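Local coordinates for cellulosomal scaffoldin (Acetivibrio cellulolyticus, PDB 4WI0), which uses this C-terminal X module-dockerin piece to bind a type II cohesin of ScaB in the cellulosome, while the whole protein probably hydrolyses cellulose, at residues 7-11 with 22-28; 30-35 with 47-51; 61-65 with 100-104. The protein carries 1 engineered substitution. All blocks are in the same frame, centred on the assembly; numbering follows the deposited sequence.

Interaction 1 of 3, residues 7-11 with 22-28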
loop_
_atom_site.group_PDB
_atom_site.type_symbol
_atom_site.label_atom_id
_atom_site.label_comp_id
_atom_site.label_asym_id
_atom_site.label_seq_id
_atom_site.Cartn_x
_atom_site.Cartn_y
_atom_site.Cartn_z
ATOM N N TYR B 7 -25.112 -4.702 5.518
ATOM C CA TYR B 7 -23.936 -4.892 4.671
ATOM C C TYR B 7 -22.664 -4.371 5.340
ATOM O O TYR B 7 -22.657 -3.273 5.883
ATOM C CB TYR B 7 -24.140 -4.170 3.338
ATOM C CG TYR B 7 -25.145 -4.852 2.456
ATOM C CD1 TYR B 7 -26.507 -4.600 2.593
ATOM C CD2 TYR B 7 -24.741 -5.777 1.495
ATOM C CE1 TYR B 7 -27.438 -5.237 1.783
ATOM C CE2 TYR B 7 -25.666 -6.417 0.686
ATOM C CZ TYR B 7 -27.010 -6.141 0.835
ATOM O OH TYR B 7 -27.933 -6.782 0.033
ATOM N N ILE B 8 -21.610 -5.184 5.306
ATOM C CA ILE B 8 -20.275 -4.799 5.763
ATOM C C ILE B 8 -19.363 -4.771 4.527
ATOM O O ILE B 8 -19.418 -5.687 3.709
ATOM C CB ILE B 8 -19.684 -5.826 6.776
ATOM C CG1 ILE B 8 -20.677 -6.202 7.894
ATOM C CG2 ILE B 8 -18.367 -5.322 7.350
ATOM C CD1 ILE B 8 -20.999 -5.110 8.888
ATOM N N ASN B 9 -18.543 -3.723 4.395
ATOM C CA ASN B 9 -17.515 -3.616 3.353
ATOM C C ASN B 9 -16.175 -3.228 3.996
ATOM O O ASN B 9 -16.155 -2.441 4.935
ATOM C CB ASN B 9 -17.859 -2.488 2.368
ATOM C CG ASN B 9 -18.791 -2.897 1.231
ATOM O OD1 ASN B 9 -18.975 -2.105 0.310
ATOM N ND2 ASN B 9 -19.398 -4.082 1.283
ATOM N N PRO B 10 -15.050 -3.743 3.471
ATOM C CA PRO B 10 -13.758 -3.226 3.957
ATOM C C PRO B 10 -13.521 -1.815 3.427
ATOM O O PRO B 10 -14.008 -1.491 2.332
ATOM C CB PRO B 10 -12.746 -4.208 3.365
ATOM C CG PRO B 10 -13.406 -4.722 2.136
ATOM C CD PRO B 10 -14.878 -4.767 2.425
ATOM N N ASP B 11 -12.804 -0.979 4.182
ATOM C CA ASP B 11 -12.511 0.386 3.736
ATOM C C ASP B 11 -11.274 0.454 2.815
ATOM O O ASP B 11 -10.226 1.001 3.180
ATOM C CB ASP B 11 -12.360 1.342 4.934
ATOM C CG ASP B 11 -12.232 2.790 4.508
ATOM O OD1 ASP B 11 -12.580 3.116 3.354
ATOM O OD2 ASP B 11 -11.776 3.613 5.318
ATOM N N VAL B 22 -12.857 -10.438 0.011
ATOM C CA VAL B 22 -12.680 -9.460 1.107
ATOM C C VAL B 22 -13.974 -8.998 1.787
ATOM O O VAL B 22 -13.928 -8.518 2.923
ATOM C CB VAL B 22 -11.886 -8.207 0.668
ATOM C CG1 VAL B 22 -10.524 -8.606 0.126
ATOM C CG2 VAL B 22 -12.656 -7.380 -0.351
ATOM N N LYS B 23 -15.113 -9.126 1.103
ATOM C CA LYS B 23 -16.410 -8.762 1.698
ATOM C C LYS B 23 -17.002 -9.855 2.586
ATOM O O LYS B 23 -17.826 -9.572 3.456
ATOM C CB LYS B 23 -17.421 -8.379 0.628
ATOM C CG LYS B 23 -17.208 -6.997 0.054
ATOM C CD LYS B 23 -18.284 -6.690 -0.968
ATOM C CE LYS B 23 -18.012 -5.391 -1.701
ATOM N NZ LYS B 23 -18.991 -5.218 -2.805
ATOM N N ALA B 24 -16.580 -11.092 2.360
ATOM C CA ALA B 24 -17.032 -12.228 3.142
ATOM C C ALA B 24 -16.233 -12.352 4.429
ATOM O O ALA B 24 -15.108 -11.855 4.522
ATOM C CB ALA B 24 -16.894 -13.504 2.329
ATOM N N GLY B 25 -16.830 -13.016 5.414
ATOM C CA GLY B 25 -16.116 -13.439 6.606
ATOM C C GLY B 25 -16.135 -12.495 7.792
ATOM O O GLY B 25 -15.487 -12.779 8.791
ATOM N N PHE B 26 -16.857 -11.380 7.701
ATOM C CA PHE B 26 -17.046 -10.508 8.863
ATOM C C PHE B 26 -18.109 -11.126 9.775
ATOM O O PHE B 26 -19.196 -11.491 9.313
ATOM C CB PHE B 26 -17.481 -9.103 8.443
ATOM C CG PHE B 26 -16.422 -8.322 7.709
ATOM C CD1 PHE B 26 -15.463 -7.598 8.403
ATOM C CD2 PHE B 26 -16.400 -8.296 6.321
ATOM C CE1 PHE B 26 -14.489 -6.879 7.727
ATOM C CE2 PHE B 26 -15.427 -7.581 5.635
ATOM C CZ PHE B 26 -14.472 -6.871 6.339
ATOM N N THR B 27 -17.788 -11.256 11.065
ATOM C CA THR B 27 -18.718 -11.804 12.047
ATOM C C THR B 27 -19.419 -10.663 12.772
ATOM O O THR B 27 -18.771 -9.785 13.341
ATOM C CB THR B 27 -17.990 -12.691 13.070
ATOM O OG1 THR B 27 -17.269 -13.717 12.381
ATOM C CG2 THR B 27 -18.966 -13.326 14.035
ATOM N N VAL B 28 -20.749 -10.686 12.742
ATOM C CA VAL B 28 -21.567 -9.649 13.339
ATOM C C VAL B 28 -22.329 -10.274 14.495
ATOM O O VAL B 28 -23.097 -11.207 14.298
ATOM C CB VAL B 28 -22.567 -9.066 12.319
ATOM C CG1 VAL B 28 -23.380 -7.943 12.941
ATOM C CG2 VAL B 28 -21.831 -8.566 11.090
HETATM O O HOH W 1 -19.784 -1.946 -2.443
#

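Interaction 2 of 3, residues 30-35 with 47-51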
loop_
_atom_site.group_PDB
_atom_site.type_symbol
_atom_site.label_atom_id
_atom_site.label_comp_id
_atom_site.label_asym_id
_atom_site.label_seq_id
_atom_site.Cartn_x
_atom_site.Cartn_y
_atom_site.Cartn_z
ATOM N N ILE B 30 -24.741 -9.695 18.027
ATOM C CA ILE B 30 -25.617 -8.849 18.819
ATOM C C ILE B 30 -25.283 -9.092 20.295
ATOM O O ILE B 30 -25.760 -10.051 20.902
ATOM C CB ILE B 30 -27.102 -9.128 18.526
ATOM C CG1 ILE B 30 -27.390 -8.866 17.042
ATOM C CG2 ILE B 30 -28.000 -8.261 19.413
ATOM C CD1 ILE B 30 -28.772 -9.260 16.607
ATOM N N VAL B 31 -24.442 -8.218 20.846
ATOM C CA VAL B 31 -23.917 -8.378 22.203
ATOM C C VAL B 31 -25.096 -8.465 23.164
ATOM O O VAL B 31 -26.052 -7.701 23.037
ATOM C CB VAL B 31 -23.007 -7.202 22.610
ATOM C CG1 VAL B 31 -22.539 -7.350 24.056
ATOM C CG2 VAL B 31 -21.803 -7.102 21.682
ATOM N N GLY B 32 -25.021 -9.401 24.110
ATOM C CA GLY B 32 -26.112 -9.644 25.056
ATOM C C GLY B 32 -26.953 -10.840 24.650
ATOM O O GLY B 32 -27.695 -11.380 25.458
ATOM N N THR B 33 -26.857 -11.232 23.384
ATOM C CA THR B 33 -27.417 -12.482 22.902
ATOM C C THR B 33 -26.254 -13.388 22.492
ATOM O O THR B 33 -25.088 -12.977 22.490
ATOM C CB THR B 33 -28.333 -12.259 21.684
ATOM O OG1 THR B 33 -27.542 -11.906 20.540
ATOM C CG2 THR B 33 -29.348 -11.147 21.947
ATOM N N THR B 34 -26.575 -14.621 22.138
ATOM C CA THR B 34 -25.593 -15.518 21.538
ATOM C C THR B 34 -25.838 -15.606 20.040
ATOM O O THR B 34 -25.522 -16.620 19.415
ATOM C CB THR B 34 -25.722 -16.937 22.110
ATOM O OG1 THR B 34 -26.974 -17.491 21.691
ATOM C CG2 THR B 34 -25.638 -16.916 23.632
ATOM N N LYS B 35 -26.409 -14.549 19.469
ATOM C CA LYS B 35 -26.786 -14.550 18.068
ATOM C C LYS B 35 -25.750 -13.795 17.254
ATOM O O LYS B 35 -25.382 -12.661 17.588
ATOM C CB LYS B 35 -28.180 -13.948 17.894
ATOM C CG LYS B 35 -29.260 -14.738 18.626
ATOM C CD LYS B 35 -30.657 -14.457 18.100
ATOM C CE LYS B 35 -31.569 -15.668 18.262
ATOM N NZ LYS B 35 -32.054 -15.861 19.657
ATOM N N ILE B 47 -29.374 -11.977 10.767
ATOM C CA ILE B 47 -29.548 -12.652 12.050
ATOM C C ILE B 47 -31.038 -12.707 12.393
ATOM O O ILE B 47 -31.687 -11.669 12.532
ATOM C CB ILE B 47 -28.781 -11.941 13.183
ATOM C CG1 ILE B 47 -27.311 -11.738 12.796
ATOM C CG2 ILE B 47 -28.889 -12.753 14.471
ATOM C CD1 ILE B 47 -26.571 -10.710 13.632
ATOM N N LYS B 48 -31.562 -13.917 12.548
ATOM C CA LYS B 48 -32.987 -14.133 12.752
ATOM C C LYS B 48 -33.314 -14.324 14.224
ATOM O O LYS B 48 -32.419 -14.519 15.040
ATOM C CB LYS B 48 -33.434 -15.372 11.979
ATOM C CG LYS B 48 -33.202 -15.281 10.477
ATOM C CD LYS B 48 -33.509 -16.601 9.788
ATOM C CE LYS B 48 -33.339 -16.484 8.282
ATOM N NZ LYS B 48 -33.571 -17.784 7.591
ATOM N N ASP B 49 -34.608 -14.271 14.541
ATOM C CA ASP B 49 -35.128 -14.536 15.894
ATOM C C ASP B 49 -34.538 -13.626 16.972
ATOM O O ASP B 49 -34.334 -14.051 18.110
ATOM C CB ASP B 49 -34.916 -16.009 16.289
ATOM C CG ASP B 49 -35.599 -16.985 15.337
ATOM O OD1 ASP B 49 -36.636 -16.639 14.731
ATOM O OD2 ASP B 49 -35.094 -18.121 15.209
ATOM N N VAL B 50 -34.272 -12.374 16.617
ATOM C CA VAL B 50 -33.716 -11.422 17.577
ATOM C C VAL B 50 -34.860 -10.818 18.384
ATOM O O VAL B 50 -35.867 -10.380 17.819
ATOM C CB VAL B 50 -32.909 -10.306 16.890
ATOM C CG1 VAL B 50 -32.363 -9.324 17.918
ATOM C CG2 VAL B 50 -31.771 -10.897 16.072
ATOM N N ALA B 51 -34.701 -10.800 19.704
ATOM C CA ALA B 51 -35.696 -10.206 20.588
ATOM C C ALA B 51 -35.618 -8.689 20.506
ATOM O O ALA B 51 -34.531 -8.115 20.387
ATOM C CB ALA B 51 -35.487 -10.667 22.025
#

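Interaction 3 of 3, residues 61-65 with 100-104. With CA (calcium ion), chain C.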
loop_
_atom_site.group_PDB
_atom_site.type_symbol
_atom_site.label_atom_id
_atom_site.label_comp_id
_atom_site.label_asym_id
_atom_site.label_seq_id
_atom_site.Cartn_x
_atom_site.Cartn_y
_atom_site.Cartn_z
ATOM N N LYS B 61 -13.192 -9.303 12.458
ATOM C CA LYS B 61 -12.579 -10.134 11.412
ATOM C C LYS B 61 -11.082 -10.108 11.624
ATOM O O LYS B 61 -10.527 -9.072 11.989
ATOM C CB LYS B 61 -12.901 -9.623 10.001
ATOM C CG LYS B 61 -12.552 -10.621 8.902
ATOM C CD LYS B 61 -12.914 -10.108 7.512
ATOM C CE LYS B 61 -12.370 -11.034 6.432
ATOM N NZ LYS B 61 -12.642 -10.512 5.065
ATOM N N ALA B 62 -10.435 -11.249 11.409
ATOM C CA ALA B 62 -8.991 -11.363 11.566
ATOM C C ALA B 62 -8.310 -10.253 10.773
ATOM O O ALA B 62 -8.658 -10.003 9.616
ATOM C CB ALA B 62 -8.509 -12.728 11.099
ATOM N N ASN B 63 -7.354 -9.588 11.418
ATOM C CA ASN B 63 -6.596 -8.477 10.830
ATOM C C ASN B 63 -7.374 -7.186 10.522
ATOM O O ASN B 63 -6.867 -6.331 9.790
ATOM C CB ASN B 63 -5.802 -8.953 9.598
ATOM C CG ASN B 63 -4.716 -9.955 9.953
ATOM O OD1 ASN B 63 -4.250 -10.019 11.086
ATOM N ND2 ASN B 63 -4.297 -10.738 8.966
ATOM N N TYR B 64 -8.572 -7.041 11.101
ATOM C CA TYR B 64 -9.368 -5.812 11.039
ATOM C C TYR B 64 -9.590 -5.264 12.438
ATOM O O TYR B 64 -9.704 -6.029 13.400
ATOM C CB TYR B 64 -10.741 -6.063 10.418
ATOM C CG TYR B 64 -10.710 -6.201 8.928
ATOM C CD1 TYR B 64 -10.322 -7.387 8.341
ATOM C CD2 TYR B 64 -11.056 -5.132 8.101
ATOM C CE1 TYR B 64 -10.269 -7.519 6.957
ATOM C CE2 TYR B 64 -11.013 -5.255 6.718
ATOM C CZ TYR B 64 -10.612 -6.452 6.151
ATOM O OH TYR B 64 -10.574 -6.586 4.770
ATOM N N LEU B 65 -9.691 -3.943 12.539
ATOM C CA LEU B 65 -9.967 -3.280 13.809
ATOM C C LEU B 65 -11.437 -3.508 14.204
ATOM O O LEU B 65 -12.362 -3.152 13.473
ATOM C CB LEU B 65 -9.672 -1.789 13.694
ATOM C CG LEU B 65 -9.736 -0.971 14.970
ATOM C CD1 LEU B 65 -8.580 -1.327 15.891
ATOM C CD2 LEU B 65 -9.719 0.501 14.613
ATOM N N GLN B 100 -4.414 -9.529 18.287
ATOM C CA GLN B 100 -4.566 -8.135 17.869
ATOM C C GLN B 100 -4.648 -7.249 19.103
ATOM O O GLN B 100 -5.123 -7.689 20.142
ATOM C CB GLN B 100 -5.820 -7.971 17.031
ATOM C CG GLN B 100 -5.781 -8.768 15.735
ATOM C CD GLN B 100 -7.070 -8.677 14.941
ATOM O OE1 GLN B 100 -7.469 -9.641 14.300
ATOM N NE2 GLN B 100 -7.720 -7.528 14.976
ATOM N N ASP B 101 -4.198 -6.002 18.993
ATOM C CA ASP B 101 -4.161 -5.110 20.161
ATOM C C ASP B 101 -5.165 -3.951 20.097
ATOM O O ASP B 101 -5.168 -3.095 20.974
ATOM C CB ASP B 101 -2.730 -4.586 20.391
ATOM C CG ASP B 101 -2.242 -3.678 19.275
ATOM O OD1 ASP B 101 -2.968 -3.511 18.279
ATOM O OD2 ASP B 101 -1.127 -3.125 19.396
ATOM N N GLY B 102 -6.016 -3.923 19.073
ATOM C CA GLY B 102 -7.055 -2.892 18.968
ATOM C C GLY B 102 -6.523 -1.496 18.678
ATOM O O GLY B 102 -7.137 -0.493 19.046
ATOM N N ALA B 103 -5.366 -1.440 18.036
ATOM C CA ALA B 103 -4.799 -0.200 17.549
ATOM C C ALA B 103 -4.183 -0.469 16.181
ATOM O O ALA B 103 -3.667 -1.563 15.933
ATOM C CB ALA B 103 -3.746 0.316 18.502
ATOM N N ILE B 104 -4.251 0.526 15.302
ATOM C CA ILE B 104 -3.547 0.485 14.023
ATOM C C ILE B 104 -2.355 1.425 14.134
ATOM O O ILE B 104 -2.531 2.634 14.205
ATOM C CB ILE B 104 -4.467 0.912 12.871
ATOM C CG1 ILE B 104 -5.580 -0.120 12.700
ATOM C CG2 ILE B 104 -3.673 1.070 11.579
ATOM C CD1 ILE B 104 -6.628 0.258 11.675
HETATM CA CA CA C . -2.375 -3.411 15.977
HETATM O O HOH W 2 -1.821 -5.712 16.599
HETATM O O HOH W 3 -0.197 -2.955 16.836
#

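Interaction 1 of 3, residues 7-11 with 22-28
Ile8 lays its CG2 methyl over one face of the Phe26 ring, on the closely packed, buried side of the contact between residues 7-11 and 22-28. The methyl stands 3.7 Å from the centroid of that ring and 16° off its normal, a CH-pi contact shifted toward the root of the ring, where Ile8 CG2 comes within 3.6 Å of Phe26 CG. With chi1 at -48°, Ile8 turns CG2 opposite its backbone N toward the aromatic face and leaves CG1 to run past Val28, antiparallel to it, with Ile8 CG1 4.1 Å from Val28 CG2. Strands 2-10 and 27-31 belong to the two different sheets of the X module's beta sandwich, so Ile8 and Val28 bridge its interior, with Phe26 just before strand 27-31. Farther along, Pro10 packs on the end of helix 19-22, crossing Val22 at about a right angle with its ring carbon CG 3.7 Å from Val22 CG2. Phe45 and Met89 extend the same core, and Phe26 also meets Lys61 in a cation-pi contact and Tyr64 edge-to-face.

The other side of the strand is looser and more polar. Lys23, extended beyond CG, lies alongside Asn9 and points the same way, its CE 3.5 Å from Asn9 ND2. That amide nitrogen donates a fairly straight bond (162°) to Ile8 O at 2.9 Å, approaching from above the carbonyl plane, which fixes the rotation of the amide. Its other end, Asn9 OD1, accepts from a water at 2.9 Å, and the same water is only weakly held by Lys23 NZ at 3.4 Å.

Interaction 2 of 3, residues 30-35 with 47-51
A beta hairpin at one end of the X module's sandwich, turning through a type II turn from Ile30 to Thr33, packs Ile30 and Lys35 against the end of strand 44-50. Ile30 points into the interior. Its CD1 meets Val50 tip to tip, and the 3.5 Å from Ile30 CD1 to Val50 CG2 is shorter than an ordinary van der Waals contact, a sign of tight packing. Ile47 slides past Ile30 in the opposite direction, with Ile30 CG1 4.0 Å from Ile47 CD1. Val4 and Tyr55 continue this apolar cluster.

Lys35 covers the more exposed flank. Its CB rests 3.7 Å from Ile47 CG2, while the outer methylenes run over the backbone carbonyls of Lys48 and Asp49, bringing Lys35 CE within 3.2 Å of Asp49 O. With the last torsion bent (chi4 77°), Lys35 NZ lies 3.3 Å from Asp49 O.

Thr33 bonds within the turn. Its hydroxyl donates to Ile30 O at 2.6 Å, in the carbonyl plane and on a lone pair, and Thr33 N reaches the same Ile30 O at 3.0 Å, so two donors grip one oxygen. Thr33 OG1 in turn accepts from Lys35 N at 3.1 Å (156°), closing an ST turn where the chain enters the weakly bonded strand at about 34-35.

On the facing strand, Asp49 takes up a positive phi of 58° and the chain turns a corner there. Asp49 and Val50 together lie opposite Thr2 of strand 2-10, the arrangement of a G1 beta bulge.

Interaction 3 of 3, residues 61-65 with 100-104
Lys61 and Ala62 open a type II turn whose backbone is read by the carboxamide of Gln100. The turn is closed by Tyr64 N bonding to Lys61 O at 3.0 Å, while the ammonium group of Lys61 leaves the contact to bond Ala24 O. At Ala62, CA lies 3.6 Å from Gln100 OE1. Next, Asn63 N donates to that same Gln100 OE1 at 2.9 Å, bent at 148° and approaching from well above the carbonyl plane (55° out of it). The side chain of Asn63 is bonded elsewhere, its OD1 to Ala95 N.

Tyr64 offers its carbonyl to the other end of the amide: Gln100 NE2 donates to Tyr64 O at 2.9 Å, with the acceptor close to the amide plane of Gln100. One extended glutamine thus spans two consecutive residues of the turn, giving and taking one bond, which fixes the amide's orientation. NE2 also has a weak bond to Asp93, a ligand of the calcium ion.

Leu65 adds apolar contacts. Its CG stands opposite the backbone N (chi1 -172°), which extends the side chain until Leu65 CD1 is 3.5 Å from Gly102 C, over the backbone of the metal loop. Behind it, Leu65 CB touches Ile104 CD1 at 4.2 Å.

Beyond these residues the second segment grips the calcium ion, through Asp101 OD1 at 2.4 Å and Ala103 O at 2.3 Å, together with two waters, Asp93 and Asp108. Asp101 OD1 also accepts from Ala103 N in an Asx turn. The X module thus meets the dockerin at an EF-hand-like calcium-binding loop, as dockerins typically contain.

In the fold
The three contacts follow one another along the chain, each closing before the next opens. Interactions 1 and 2, with centres 18 Å apart, both bridge the two sheets of the X module and share strand 27-31. They touch where the carbonyl of Val28 packs on Ile47. The centre of interaction 3 is about 14 Å from that of interaction 1, and the two meet through Lys61 and Tyr64, which pack on Phe26 and Pro10. Interaction 2 stays 23 Å away from it, centre to centre, at the distal end of the sandwich. The X module's packing in interaction 1 thus adjoins the loop 61-65 that meets the dockerin beside a calcium site.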